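Long-range contact in SusD family protein (Bacteroides uniformis, PDB 7KV1), which probably binds beta-glucan at the cell surface as a SusD-like glycan-binding protein of a human gut bacterium: residues Trp503-Gly515 with Ser519-Lys529. Numbering follows the deposited sequence.
Sequences WTAKKKYIPIAQG and SDPALVQNAYK
The phenol ring of Tyr528 slots between Lys507 and Pro511, which cover opposite faces. Pro511 CD sits over the middle of one face, 3.8 Å from the centroid of the Tyr528 ring, a CH-pi contact nearly along the ring normal. Against the other face the Lys507 chain runs across the Tyr528 side chain at about a right angle; a bend at chi2 (-56°) turns it back over the aromatic surface. Its CD makes a second CH-pi contact, and the ammonium a cation-pi contact, with NZ 4.1 Å from the ring centroid. The same NZ reaches the carbonyl of Tyr528 (NZ to O 3.0 Å), meeting that oxygen from above the carbonyl plane, and also bonds to the carbonyl of Tyr101. Tyr509 O lies at the ring edge, while the Tyr528 hydroxyl pairs with the backbone N of Ala103. Next to it, Lys506 extends its chain along the Tyr528 carbonyl to a salt bridge with the C-terminal carboxylate (Lys506 NZ to Lys529 OXT 3.1 Å). In this SusD-family protein the chain doubles back after the short helix 514-519, and its irregular C-terminal tail runs antiparallel to the loop preceding that helix, where side-chain amides take the place of strand pairing. Gln525, bent at chi2 (58°), lays its amide against the backbone of Ile512: OE1 accepts from Ile512 N in the carbonyl plane at 2.9 Å, and NE2 returns a nearly straight bond to Ile512 O. OE1 also accepts from Asn526 N, so three bonds together set the rotation of the amide. Asn526 aims ND2 at Ile510 O (2.9 Å), almost within its own amide plane; ND2 also donates to Phe163 O, and OD1 accepts from Asn165 ND2. Farther along, Ile512 CG2 meets Leu523 CD1 at 4.1 Å.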
loop_
_atom_site.group_PDB
_atom_site.type_symbol
_atom_site.label_atom_id
_atom_site.label_comp_id
_atom_site.label_asym_id
_atom_site.label_seq_id
_atom_site.Cartn_x
_atom_site.Cartn_y
_atom_site.Cartn_z
ATOM N N TRP A 503 7.889 -15.064 12.217
ATOM C CA TRP A 503 8.623 -14.377 11.129
ATOM C C TRP A 503 10.120 -14.307 11.457
ATOM O O TRP A 503 10.459 -13.917 12.586
ATOM C CB TRP A 503 8.073 -12.970 10.923
ATOM C CG TRP A 503 8.608 -12.281 9.706
ATOM C CD1 TRP A 503 8.014 -12.219 8.485
ATOM C CD2 TRP A 503 9.826 -11.534 9.598
ATOM N NE1 TRP A 503 8.764 -11.452 7.632
ATOM C CE2 TRP A 503 9.883 -11.012 8.289
ATOM C CE3 TRP A 503 10.867 -11.225 10.483
ATOM C CZ2 TRP A 503 10.942 -10.221 7.826
ATOM C CZ3 TRP A 503 11.905 -10.431 10.034
ATOM C CH2 TRP A 503 11.956 -9.954 8.717
ATOM N N THR A 504 10.965 -14.598 10.472
ATOM C CA THR A 504 12.440 -14.417 10.520
ATOM C C THR A 504 12.884 -13.789 9.198
ATOM O O THR A 504 12.092 -13.723 8.254
ATOM C CB THR A 504 13.194 -15.723 10.810
ATOM O OG1 THR A 504 12.905 -16.626 9.752
ATOM C CG2 THR A 504 12.803 -16.340 12.130
ATOM N N ALA A 505 14.106 -13.274 9.175
ATOM C CA ALA A 505 14.650 -12.431 8.088
ATOM C C ALA A 505 14.548 -13.136 6.742
ATOM O O ALA A 505 14.370 -12.468 5.724
ATOM C CB ALA A 505 16.096 -12.082 8.439
ATOM N N LYS A 506 14.669 -14.458 6.707
ATOM C CA LYS A 506 14.595 -15.172 5.405
ATOM C C LYS A 506 13.180 -15.091 4.795
ATOM O O LYS A 506 13.050 -15.399 3.637
ATOM C CB LYS A 506 15.030 -16.623 5.570
ATOM C CG LYS A 506 14.146 -17.504 6.421
ATOM C CD LYS A 506 14.732 -18.912 6.459
ATOM C CE LYS A 506 13.965 -19.835 7.370
ATOM N NZ LYS A 506 14.448 -21.216 7.160
ATOM N N LYS A 507 12.169 -14.693 5.556
ATOM C CA LYS A 507 10.773 -14.557 5.068
ATOM C C LYS A 507 10.553 -13.160 4.468
ATOM O O LYS A 507 9.454 -12.894 4.012
ATOM C CB LYS A 507 9.793 -14.830 6.214
ATOM C CG LYS A 507 9.980 -16.176 6.913
ATOM C CD LYS A 507 9.923 -17.362 5.964
ATOM C CE LYS A 507 10.039 -18.720 6.653
ATOM N NZ LYS A 507 9.900 -19.806 5.654
ATOM N N LYS A 508 11.554 -12.287 4.503
ATOM C CA LYS A 508 11.450 -10.891 4.027
ATOM C C LYS A 508 11.218 -10.788 2.525
ATOM O O LYS A 508 10.604 -9.798 2.108
ATOM C CB LYS A 508 12.734 -10.133 4.353
ATOM C CG LYS A 508 12.653 -8.645 4.070
ATOM C CD LYS A 508 13.716 -7.847 4.817
ATOM C CE LYS A 508 13.665 -6.391 4.428
ATOM N NZ LYS A 508 14.587 -5.573 5.263
ATOM N N TYR A 509 11.694 -11.740 1.739
ATOM C CA TYR A 509 11.523 -11.773 0.262
ATOM C C TYR A 509 10.770 -13.055 -0.076
ATOM O O TYR A 509 11.306 -14.135 0.176
ATOM C CB TYR A 509 12.881 -11.680 -0.436
ATOM C CG TYR A 509 13.705 -10.524 0.068
ATOM C CD1 TYR A 509 13.247 -9.228 -0.086
ATOM C CD2 TYR A 509 14.906 -10.718 0.716
ATOM C CE1 TYR A 509 13.965 -8.144 0.381
ATOM C CE2 TYR A 509 15.627 -9.648 1.211
ATOM C CZ TYR A 509 15.170 -8.357 1.012
ATOM O OH TYR A 509 15.860 -7.287 1.519
ATOM N N ILE A 510 9.537 -12.933 -0.560
ATOM C CA ILE A 510 8.670 -14.119 -0.805
ATOM C C ILE A 510 9.203 -14.879 -2.022
ATOM O O ILE A 510 9.947 -14.353 -2.847
ATOM C CB ILE A 510 7.196 -13.691 -0.937
ATOM C CG1 ILE A 510 6.965 -12.917 -2.231
ATOM C CG2 ILE A 510 6.785 -12.907 0.300
ATOM C CD1 ILE A 510 5.544 -12.554 -2.488
ATOM N N PRO A 511 8.818 -16.157 -2.185
ATOM C CA PRO A 511 9.225 -16.931 -3.365
ATOM C C PRO A 511 8.834 -16.284 -4.711
ATOM O O PRO A 511 7.741 -15.762 -4.864
ATOM C CB PRO A 511 8.486 -18.269 -3.164
ATOM C CG PRO A 511 8.286 -18.342 -1.667
ATOM C CD PRO A 511 7.968 -16.914 -1.268
ATOM N N ILE A 512 9.731 -16.400 -5.688
ATOM C CA ILE A 512 9.447 -16.128 -7.123
ATOM C C ILE A 512 8.652 -17.333 -7.649
ATOM O O ILE A 512 8.975 -18.490 -7.250
ATOM C CB ILE A 512 10.765 -15.885 -7.867
ATOM C CG1 ILE A 512 11.520 -14.679 -7.273
ATOM C CG2 ILE A 512 10.537 -15.709 -9.347
ATOM C CD1 ILE A 512 12.946 -14.541 -7.789
ATOM N N ALA A 513 7.651 -17.083 -8.492
ATOM C CA ALA A 513 6.747 -18.124 -9.025
ATOM C C ALA A 513 7.537 -19.062 -9.945
ATOM O O ALA A 513 8.387 -18.599 -10.721
ATOM C CB ALA A 513 5.560 -17.518 -9.715
ATOM N N GLN A 514 7.265 -20.362 -9.849
ATOM C CA GLN A 514 8.017 -21.402 -10.601
ATOM C C GLN A 514 8.012 -21.063 -12.101
ATOM O O GLN A 514 9.048 -21.247 -12.735
ATOM C CB GLN A 514 7.436 -22.787 -10.321
ATOM C CG GLN A 514 8.375 -23.905 -10.759
ATOM C CD GLN A 514 7.680 -25.243 -10.774
ATOM O OE1 GLN A 514 7.131 -25.655 -11.795
ATOM N NE2 GLN A 514 7.663 -25.907 -9.632
ATOM N N GLY A 515 6.910 -20.545 -12.632
ATOM C CA GLY A 515 6.766 -20.105 -14.036
ATOM C C GLY A 515 7.855 -19.133 -14.474
ATOM O O GLY A 515 8.353 -19.261 -15.623
ATOM N N SER A 519 10.730 -19.770 -17.295
ATOM C CA SER A 519 10.989 -18.820 -18.425
ATOM C C SER A 519 12.444 -18.354 -18.477
ATOM O O SER A 519 12.877 -17.955 -19.574
ATOM C CB SER A 519 10.154 -17.577 -18.351
ATOM O OG SER A 519 8.805 -17.891 -18.560
ATOM N N ASP A 520 13.095 -18.211 -17.321
ATOM C CA ASP A 520 14.396 -17.502 -17.230
ATOM C C ASP A 520 15.345 -18.324 -16.377
ATOM O O ASP A 520 15.383 -18.183 -15.151
ATOM C CB ASP A 520 14.243 -16.059 -16.726
ATOM C CG ASP A 520 15.574 -15.310 -16.642
ATOM O OD1 ASP A 520 16.631 -15.910 -17.035
ATOM O OD2 ASP A 520 15.563 -14.138 -16.167
ATOM N N PRO A 521 16.200 -19.154 -17.002
ATOM C CA PRO A 521 17.066 -20.033 -16.221
ATOM C C PRO A 521 18.149 -19.272 -15.445
ATOM O O PRO A 521 18.827 -19.861 -14.599
ATOM C CB PRO A 521 17.653 -20.961 -17.305
ATOM C CG PRO A 521 17.643 -20.112 -18.566
ATOM C CD PRO A 521 16.383 -19.287 -18.458
ATOM N N ALA A 522 18.313 -17.975 -15.709
ATOM C CA ALA A 522 19.309 -17.131 -15.002
ATOM C C ALA A 522 18.784 -16.711 -13.619
ATOM O O ALA A 522 19.612 -16.365 -12.759
ATOM C CB ALA A 522 19.692 -15.918 -15.862
ATOM N N LEU A 523 17.462 -16.701 -13.403
ATOM C CA LEU A 523 16.861 -16.245 -12.118
ATOM C C LEU A 523 17.250 -17.194 -10.997
ATOM O O LEU A 523 17.100 -18.423 -11.190
ATOM C CB LEU A 523 15.340 -16.252 -12.176
ATOM C CG LEU A 523 14.647 -14.992 -12.668
ATOM C CD1 LEU A 523 13.156 -15.185 -12.516
ATOM C CD2 LEU A 523 15.102 -13.744 -11.919
ATOM N N VAL A 524 17.642 -16.648 -9.853
ATOM C CA VAL A 524 17.903 -17.454 -8.639
ATOM C C VAL A 524 16.737 -17.269 -7.662
ATOM O O VAL A 524 16.362 -16.123 -7.382
ATOM C CB VAL A 524 19.256 -17.088 -8.016
ATOM C CG1 VAL A 524 19.512 -17.893 -6.751
ATOM C CG2 VAL A 524 20.388 -17.288 -9.016
ATOM N N GLN A 525 16.221 -18.375 -7.124
ATOM C CA GLN A 525 15.089 -18.367 -6.161
ATOM C C GLN A 525 15.570 -17.687 -4.878
ATOM O O GLN A 525 16.740 -17.868 -4.486
ATOM C CB GLN A 525 14.594 -19.785 -5.861
ATOM C CG GLN A 525 13.429 -19.841 -4.878
ATOM C CD GLN A 525 12.229 -19.046 -5.344
ATOM O OE1 GLN A 525 12.215 -17.814 -5.248
ATOM N NE2 GLN A 525 11.227 -19.744 -5.872
ATOM N N ASN A 526 14.691 -16.937 -4.217
ATOM C CA ASN A 526 14.972 -16.378 -2.881
ATOM C C ASN A 526 15.149 -17.542 -1.905
ATOM O O ASN A 526 14.428 -18.539 -2.073
ATOM C CB ASN A 526 13.818 -15.483 -2.426
ATOM C CG ASN A 526 13.803 -14.185 -3.203
ATOM O OD1 ASN A 526 14.857 -13.749 -3.612
ATOM N ND2 ASN A 526 12.639 -13.584 -3.430
ATOM N N ALA A 527 16.047 -17.408 -0.936
ATOM C CA ALA A 527 16.317 -18.409 0.131
ATOM C C ALA A 527 15.287 -18.213 1.259
ATOM O O ALA A 527 15.676 -17.806 2.354
ATOM C CB ALA A 527 17.748 -18.274 0.631
ATOM N N TYR A 528 14.009 -18.503 0.987
ATOM C CA TYR A 528 12.849 -18.234 1.877
ATOM C C TYR A 528 12.598 -19.444 2.780
ATOM O O TYR A 528 12.283 -19.250 3.988
ATOM C CB TYR A 528 11.656 -17.837 1.014
ATOM C CG TYR A 528 10.310 -17.756 1.685
ATOM C CD1 TYR A 528 9.537 -18.890 1.881
ATOM C CD2 TYR A 528 9.756 -16.529 2.038
ATOM C CE1 TYR A 528 8.277 -18.824 2.462
ATOM C CE2 TYR A 528 8.504 -16.450 2.626
ATOM C CZ TYR A 528 7.746 -17.596 2.802
ATOM O OH TYR A 528 6.492 -17.557 3.328
ATOM N N LYS A 529 12.791 -20.649 2.220
ATOM C CA LYS A 529 12.393 -21.944 2.825
ATOM C C LYS A 529 13.191 -22.190 4.109
ATOM O O LYS A 529 12.645 -22.690 5.108
ATOM C CB LYS A 529 12.640 -23.102 1.851
ATOM C CG LYS A 529 12.193 -24.464 2.370
ATOM C CD LYS A 529 12.125 -25.551 1.296
ATOM C CE LYS A 529 11.573 -26.865 1.822
ATOM N NZ LYS A 529 11.765 -27.984 0.858
ATOM O OXT LYS A 529 14.398 -21.899 4.158
#